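Local coordinates for protein uncharacterized metal-dependent hydrolase (Pyrococcus furiosus, PDB 3ICJ) that probably acts as a zinc-dependent hydrolase on carbon-nitrogen bonds other than peptide bonds, as an amidohydrolase-family enzyme holding two zinc ions, at residues Asp105-Ser110 with Thr433-Glu438; Asp99-Leu104 with Arg370-Ser375. All coordinates share one frame; numbering follows the deposited sequence.

How the contacts relate
Followed from the N terminus, the chain brings strand 92-102 to the metal site with residues 99-104 of contact 2 and runs straight on into helix 104-112, which supplies 105-110 of contact 1. About 265 residues after Leu-104, 370-375, which starts on the short strand 370-371, returns and closes contact 2; 433-438, following strand 429-431, then closes contact 1. The two closures therefore cross. Together they join strand 92-102 and the helix that follows it to two later strand ends. The contacts also touch directly: Ser-435 meets the backbone of His-103, Thr-433 reaches Asp-99, and both contacts supply ligands to one zinc ion.

Contact 1 of 2, residues Asp105-Ser110 with Thr433-Glu438; sequences DELGMS and TDSPIE. With ZN (zinc ion), chain B.
Leu-107 and Ser-435 both send their side chains out anti to the backbone N (chi1 172° and 180°), and this puts the leucine fork against the serine hydroxyl. Leu-107 CD1 stops 3.3 Å from Ser-435 OG, and CD2 of the same leucine lies 3.6 Å from that oxygen, so the hydroxyl sits at the branched end of the chain. No hydrogen bond crosses between the segments; the contact is made by shape. The largest single share is that of Pro-436, whose CB, CG and CD lie against the helix. Its CD lies 3.8 Å from Glu-106 CB, while its CG comes 3.6 Å from the backbone O of Glu-106. One turn further along, Ser-110 OG, in one of two modelled conformers, lies 3.5 Å from Pro-436 CG. Glu-106 adds little beyond CB, because from there the extended chain runs away from the proline. The peptide bond before Pro-436 is cis, and probably helps to set the ring on the helix; two residues earlier, Asp-434 turns to the metal. Asp-434 OD1 binds the zinc ion at 2.4 Å, with His-101, His-103 and the carboxylated Lys-296 completing that site. Two bonds inside the loop hold this turn: Ser-435 N donates to Thr-433 OG1 in an ST turn, and Ile-437 N donates to Asp-434 O at 2.9 Å. An aspartate ligand just past a late strand of the barrel is a hallmark of amidohydrolases, and here the residues right after it lean on helix 104-112. That helix also packs on helix 217-233, where Leu-107 meets Ala-227 and Met-109 meets Tyr-220 and Tyr-223; the loop 433-438 leads from strand 429-431 into helix 442-451.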
loop_
_atom_site.group_PDB
_atom_site.type_symbol
_atom_site.label_atom_id
_atom_site.label_comp_id
_atom_site.label_asym_id
_atom_site.label_seq_id
_atom_site.Cartn_x
_atom_site.Cartn_y
_atom_site.Cartn_z
ATOM N N ASP A 105 -1.981 -7.389 -4.921
ATOM C CA ASP A 105 -2.154 -8.854 -4.883
ATOM C C ASP A 105 -2.596 -9.346 -3.490
ATOM O O ASP A 105 -3.572 -10.104 -3.355
ATOM C CB ASP A 105 -0.895 -9.610 -5.390
ATOM C CG ASP A 105 0.437 -9.091 -4.782
ATOM O OD1 ASP A 105 0.468 -8.136 -3.957
ATOM O OD2 ASP A 105 1.486 -9.650 -5.167
ATOM N N GLU A 106 -1.878 -8.903 -2.464
ATOM C CA GLU A 106 -2.200 -9.242 -1.074
ATOM C C GLU A 106 -3.553 -8.690 -0.631
ATOM O O GLU A 106 -4.283 -9.368 0.088
ATOM C CB GLU A 106 -1.101 -8.751 -0.131
ATOM C CG GLU A 106 0.196 -9.545 -0.200
ATOM C CD GLU A 106 1.210 -9.088 0.843
ATOM O OE1 GLU A 106 2.285 -8.576 0.458
ATOM O OE2 GLU A 106 0.925 -9.233 2.055
ATOM N N LEU A 107 -3.897 -7.467 -1.053
ATOM C CA LEU A 107 -5.232 -6.924 -0.772
ATOM C C LEU A 107 -6.303 -7.823 -1.390
ATOM O O LEU A 107 -7.275 -8.157 -0.731
ATOM C CB LEU A 107 -5.408 -5.472 -1.257
ATOM C CG LEU A 107 -6.832 -4.865 -1.188
ATOM C CD1 LEU A 107 -7.474 -4.912 0.230
ATOM C CD2 LEU A 107 -6.852 -3.420 -1.738
ATOM N N GLY A 108 -6.108 -8.225 -2.642
ATOM C CA GLY A 108 -7.027 -9.178 -3.293
ATOM C C GLY A 108 -7.187 -10.526 -2.603
ATOM O O GLY A 108 -8.321 -11.029 -2.487
ATOM N N MET A 109 -6.061 -11.111 -2.165
ATOM C CA MET A 109 -6.047 -12.364 -1.399
ATOM C C MET A 109 -6.899 -12.182 -0.135
ATOM O O MET A 109 -7.714 -13.048 0.210
ATOM C CB MET A 109 -4.601 -12.785 -1.014
ATOM C CG MET A 109 -3.601 -13.047 -2.171
ATOM S SD MET A 109 -1.844 -13.327 -1.732
ATOM C CE MET A 109 -0.974 -13.038 -3.264
ATOM N N SER A 110 -6.708 -11.033 0.531
ATOM C CA SER A 110 -7.382 -10.728 1.800
ATOM C C SER A 110 -8.898 -10.585 1.676
ATOM O O SER A 110 -9.643 -11.031 2.559
ATOM C CB SER A 110 -6.777 -9.480 2.442
ATOM O OG SER A 110 -5.507 -9.791 2.982
ATOM N N THR A 433 -1.964 3.473 2.834
ATOM C CA THR A 433 -2.526 2.590 3.835
ATOM C C THR A 433 -1.663 1.368 4.119
ATOM O O THR A 433 -1.802 0.760 5.188
ATOM C CB THR A 433 -3.932 2.121 3.415
ATOM O OG1 THR A 433 -3.859 1.435 2.154
ATOM C CG2 THR A 433 -4.852 3.319 3.270
ATOM N N ASP A 434 -0.798 0.996 3.159
ATOM C CA ASP A 434 -0.036 -0.264 3.196
ATOM C C ASP A 434 -1.028 -1.425 3.209
ATOM O O ASP A 434 -0.765 -2.469 3.802
ATOM C CB ASP A 434 0.952 -0.323 4.388
ATOM C CG ASP A 434 2.038 -1.400 4.224
ATOM O OD1 ASP A 434 2.088 -2.082 3.174
ATOM O OD2 ASP A 434 2.844 -1.567 5.160
ATOM N N SER A 435 -2.170 -1.208 2.551
ATOM C CA SER A 435 -3.254 -2.191 2.458
ATOM C C SER A 435 -2.669 -3.497 1.883
ATOM O O SER A 435 -1.858 -3.445 0.918
ATOM C CB SER A 435 -4.406 -1.625 1.604
ATOM O OG SER A 435 -5.478 -2.532 1.470
ATOM N N PRO A 436 -3.043 -4.663 2.483
ATOM C CA PRO A 436 -4.122 -4.852 3.481
ATOM C C PRO A 436 -3.741 -4.757 4.967
ATOM O O PRO A 436 -4.523 -5.199 5.806
ATOM C CB PRO A 436 -4.634 -6.263 3.168
ATOM C CG PRO A 436 -3.423 -6.981 2.632
ATOM C CD PRO A 436 -2.402 -5.949 2.160
ATOM N N ILE A 437 -2.566 -4.213 5.293
ATOM C CA ILE A 437 -2.179 -4.034 6.704
ATOM C C ILE A 437 -3.187 -3.123 7.424
ATOM O O ILE A 437 -3.715 -3.495 8.481
ATOM C CB ILE A 437 -0.697 -3.530 6.893
ATOM C CG1 ILE A 437 0.321 -4.521 6.293
ATOM C CG2 ILE A 437 -0.375 -3.274 8.375
ATOM C CD1 ILE A 437 0.272 -5.947 6.879
ATOM N N GLU A 438 -3.475 -1.957 6.835
ATOM C CA GLU A 438 -4.498 -1.041 7.375
ATOM C C GLU A 438 -5.734 -1.059 6.477
ATOM O O GLU A 438 -5.646 -1.605 5.362
ATOM C CB GLU A 438 -3.948 0.385 7.507
ATOM C CG GLU A 438 -2.681 0.511 8.328
ATOM C CD GLU A 438 -2.869 0.162 9.800
ATOM O OE1 GLU A 438 -3.993 0.340 10.317
ATOM O OE2 GLU A 438 -1.886 -0.282 10.443
HETATM ZN ZN ZN B . 4.316 -2.470 2.326
#

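Contact 2 of 2, residues Asp99-Leu104 with Arg370-Ser375; sequences DSHLHL and RIEHAS. With ZN (zinc ion), chain B; ZN (zinc ion), chain C.
His-101 and Glu-372 make the tight half of this contact. Its CG anti to the backbone N (chi1 -176°), the His-101 ring reaches Glu-372, and ND1 donates to OE1 over 2.7 Å, nearly straight at 176°, in the ring plane and onto the anti lone pair of OE1; ring and carboxylate planes are 15° apart. Arg-370 grips the Glu-372 carboxylate in a side-on salt bridge, NE to OE2 at 2.8 Å and NH2 to OE1 at 2.9 Å, and NH2 also reaches Ser-100 O at 2.8 Å. Arg-370 holds this second-shell carboxylate in place, while the ND1 bond and the zinc ion at NE2, 2.3 Å away, set the turn of the His-101 ring. The looser half, the pair of metal-bound rings, has no solvent face, every touching residue being buried: His-101 and His-373 meet obliquely, centroids 5.2 Å apart. His-373, its ND1 bonded to Gln-395, binds the second zinc ion through NE2, with His-348 and the carboxylated Lys-296. The HxH motif of amidohydrolases, His-101 and His-103, straddles the end of strand 92-102, which pairs with strand 236-244, His-103 being the N-cap of helix 104-112; Arg-370 begins strand 370-371, set between parallel strands 346-349 and 391-394.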
loop_
_atom_site.group_PDB
_atom_site.type_symbol
_atom_site.label_atom_id
_atom_site.label_comp_id
_atom_site.label_asym_id
_atom_site.label_seq_id
_atom_site.Cartn_x
_atom_site.Cartn_y
_atom_site.Cartn_z
ATOM N N ASP A 99 -3.259 6.353 -3.482
ATOM C CA ASP A 99 -2.605 5.613 -2.407
ATOM C C ASP A 99 -1.172 5.276 -2.836
ATOM O O ASP A 99 -0.946 4.433 -3.706
ATOM C CB ASP A 99 -3.414 4.334 -2.087
ATOM C CG ASP A 99 -2.979 3.655 -0.786
ATOM O OD1 ASP A 99 -1.777 3.509 -0.543
ATOM O OD2 ASP A 99 -3.843 3.216 -0.004
ATOM N N SER A 100 -0.184 5.924 -2.226
ATOM C CA SER A 100 1.172 5.816 -2.765
ATOM C C SER A 100 1.915 4.513 -2.399
ATOM O O SER A 100 3.016 4.288 -2.882
ATOM C CB SER A 100 2.001 7.051 -2.411
ATOM O OG SER A 100 1.848 7.394 -1.049
ATOM N N HIS A 101 1.315 3.668 -1.553
ATOM C CA HIS A 101 1.942 2.407 -1.118
ATOM C C HIS A 101 0.912 1.366 -0.707
ATOM O O HIS A 101 0.352 1.438 0.393
ATOM C CB HIS A 101 2.897 2.693 0.063
ATOM C CG HIS A 101 3.678 1.510 0.549
ATOM N ND1 HIS A 101 5.053 1.526 0.644
ATOM C CD2 HIS A 101 3.283 0.298 1.015
ATOM C CE1 HIS A 101 5.472 0.365 1.120
ATOM N NE2 HIS A 101 4.419 -0.396 1.356
ATOM N N LEU A 102 0.698 0.364 -1.555
ATOM C CA LEU A 102 -0.072 -0.789 -1.139
ATOM C C LEU A 102 0.297 -2.050 -1.923
ATOM O O LEU A 102 1.079 -2.006 -2.884
ATOM C CB LEU A 102 -1.592 -0.508 -1.173
ATOM C CG LEU A 102 -2.253 0.134 -2.391
ATOM C CD1 LEU A 102 -2.148 -0.797 -3.587
ATOM C CD2 LEU A 102 -3.718 0.420 -2.072
ATOM N N HIS A 103 -0.309 -3.165 -1.536
ATOM C CA HIS A 103 -0.019 -4.444 -2.173
ATOM C C HIS A 103 -1.303 -4.983 -2.750
ATOM O O HIS A 103 -2.099 -5.600 -2.040
ATOM C CB HIS A 103 0.600 -5.403 -1.167
ATOM C CG HIS A 103 1.819 -4.848 -0.498
ATOM N ND1 HIS A 103 3.090 -5.038 -0.997
ATOM C CD2 HIS A 103 1.958 -4.081 0.611
ATOM C CE1 HIS A 103 3.962 -4.421 -0.219
ATOM N NE2 HIS A 103 3.301 -3.828 0.760
ATOM N N LEU A 104 -1.510 -4.724 -4.046
ATOM C CA LEU A 104 -2.762 -5.077 -4.732
ATOM C C LEU A 104 -3.025 -6.579 -4.720
ATOM O O LEU A 104 -4.168 -6.999 -4.557
ATOM C CB LEU A 104 -2.759 -4.597 -6.204
ATOM C CG LEU A 104 -2.925 -3.128 -6.527
ATOM C CD1 LEU A 104 -2.946 -2.916 -8.035
ATOM C CD2 LEU A 104 -4.207 -2.613 -5.904
ATOM N N ARG A 370 12.886 7.319 -2.573
ATOM C CA ARG A 370 11.821 7.477 -1.637
ATOM C C ARG A 370 11.969 6.499 -0.482
ATOM O O ARG A 370 12.544 5.412 -0.633
ATOM C CB ARG A 370 10.410 7.390 -2.298
ATOM C CG ARG A 370 10.187 6.206 -3.180
ATOM C CD ARG A 370 8.797 6.228 -3.836
ATOM N NE ARG A 370 7.757 5.747 -2.912
ATOM C CZ ARG A 370 6.475 5.594 -3.234
ATOM N NH1 ARG A 370 6.041 5.912 -4.452
ATOM N NH2 ARG A 370 5.618 5.139 -2.328
ATOM N N ILE A 371 11.425 6.899 0.667
ATOM C CA ILE A 371 11.399 6.059 1.858
ATOM C C ILE A 371 9.940 5.742 2.200
ATOM O O ILE A 371 9.092 6.631 2.271
ATOM C CB ILE A 371 12.162 6.728 3.077
ATOM C CG1 ILE A 371 13.664 6.770 2.812
ATOM C CG2 ILE A 371 11.879 5.989 4.398
ATOM C CD1 ILE A 371 14.443 7.606 3.860
ATOM N N GLU A 372 9.658 4.454 2.362
ATOM C CA GLU A 372 8.359 3.984 2.794
ATOM C C GLU A 372 8.375 3.907 4.320
ATOM O O GLU A 372 9.329 3.375 4.910
ATOM C CB GLU A 372 8.086 2.577 2.235
ATOM C CG GLU A 372 8.447 2.435 0.761
ATOM C CD GLU A 372 7.805 3.530 -0.070
ATOM O OE1 GLU A 372 6.563 3.577 -0.124
ATOM O OE2 GLU A 372 8.543 4.363 -0.643
ATOM N N HIS A 373 7.301 4.422 4.918
ATOM C CA HIS A 373 7.033 4.482 6.377
ATOM C C HIS A 373 7.708 5.644 7.093
ATOM O O HIS A 373 7.009 6.515 7.630
ATOM C CB HIS A 373 7.246 3.136 7.095
ATOM C CG HIS A 373 6.632 1.974 6.371
ATOM N ND1 HIS A 373 5.280 1.879 6.134
ATOM C CD2 HIS A 373 7.194 0.898 5.773
ATOM C CE1 HIS A 373 5.027 0.780 5.445
ATOM N NE2 HIS A 373 6.174 0.168 5.212
ATOM N N ALA A 374 9.048 5.639 7.107
ATOM C CA ALA A 374 9.857 6.582 7.897
ATOM C C ALA A 374 9.266 6.783 9.302
ATOM O O ALA A 374 9.086 7.920 9.753
ATOM C CB ALA A 374 9.992 7.933 7.153
ATOM N N SER A 375 8.949 5.674 9.971
ATOM C CA SER A 375 8.128 5.679 11.188
ATOM C C SER A 375 8.777 6.430 12.336
ATOM O O SER A 375 8.112 7.202 13.034
ATOM C CB SER A 375 7.797 4.247 11.614
ATOM O OG SER A 375 7.211 3.543 10.533
HETATM ZN ZN ZN B . 4.316 -2.470 2.326
HETATM ZN ZN ZN C . 7.108 -1.853 4.327
#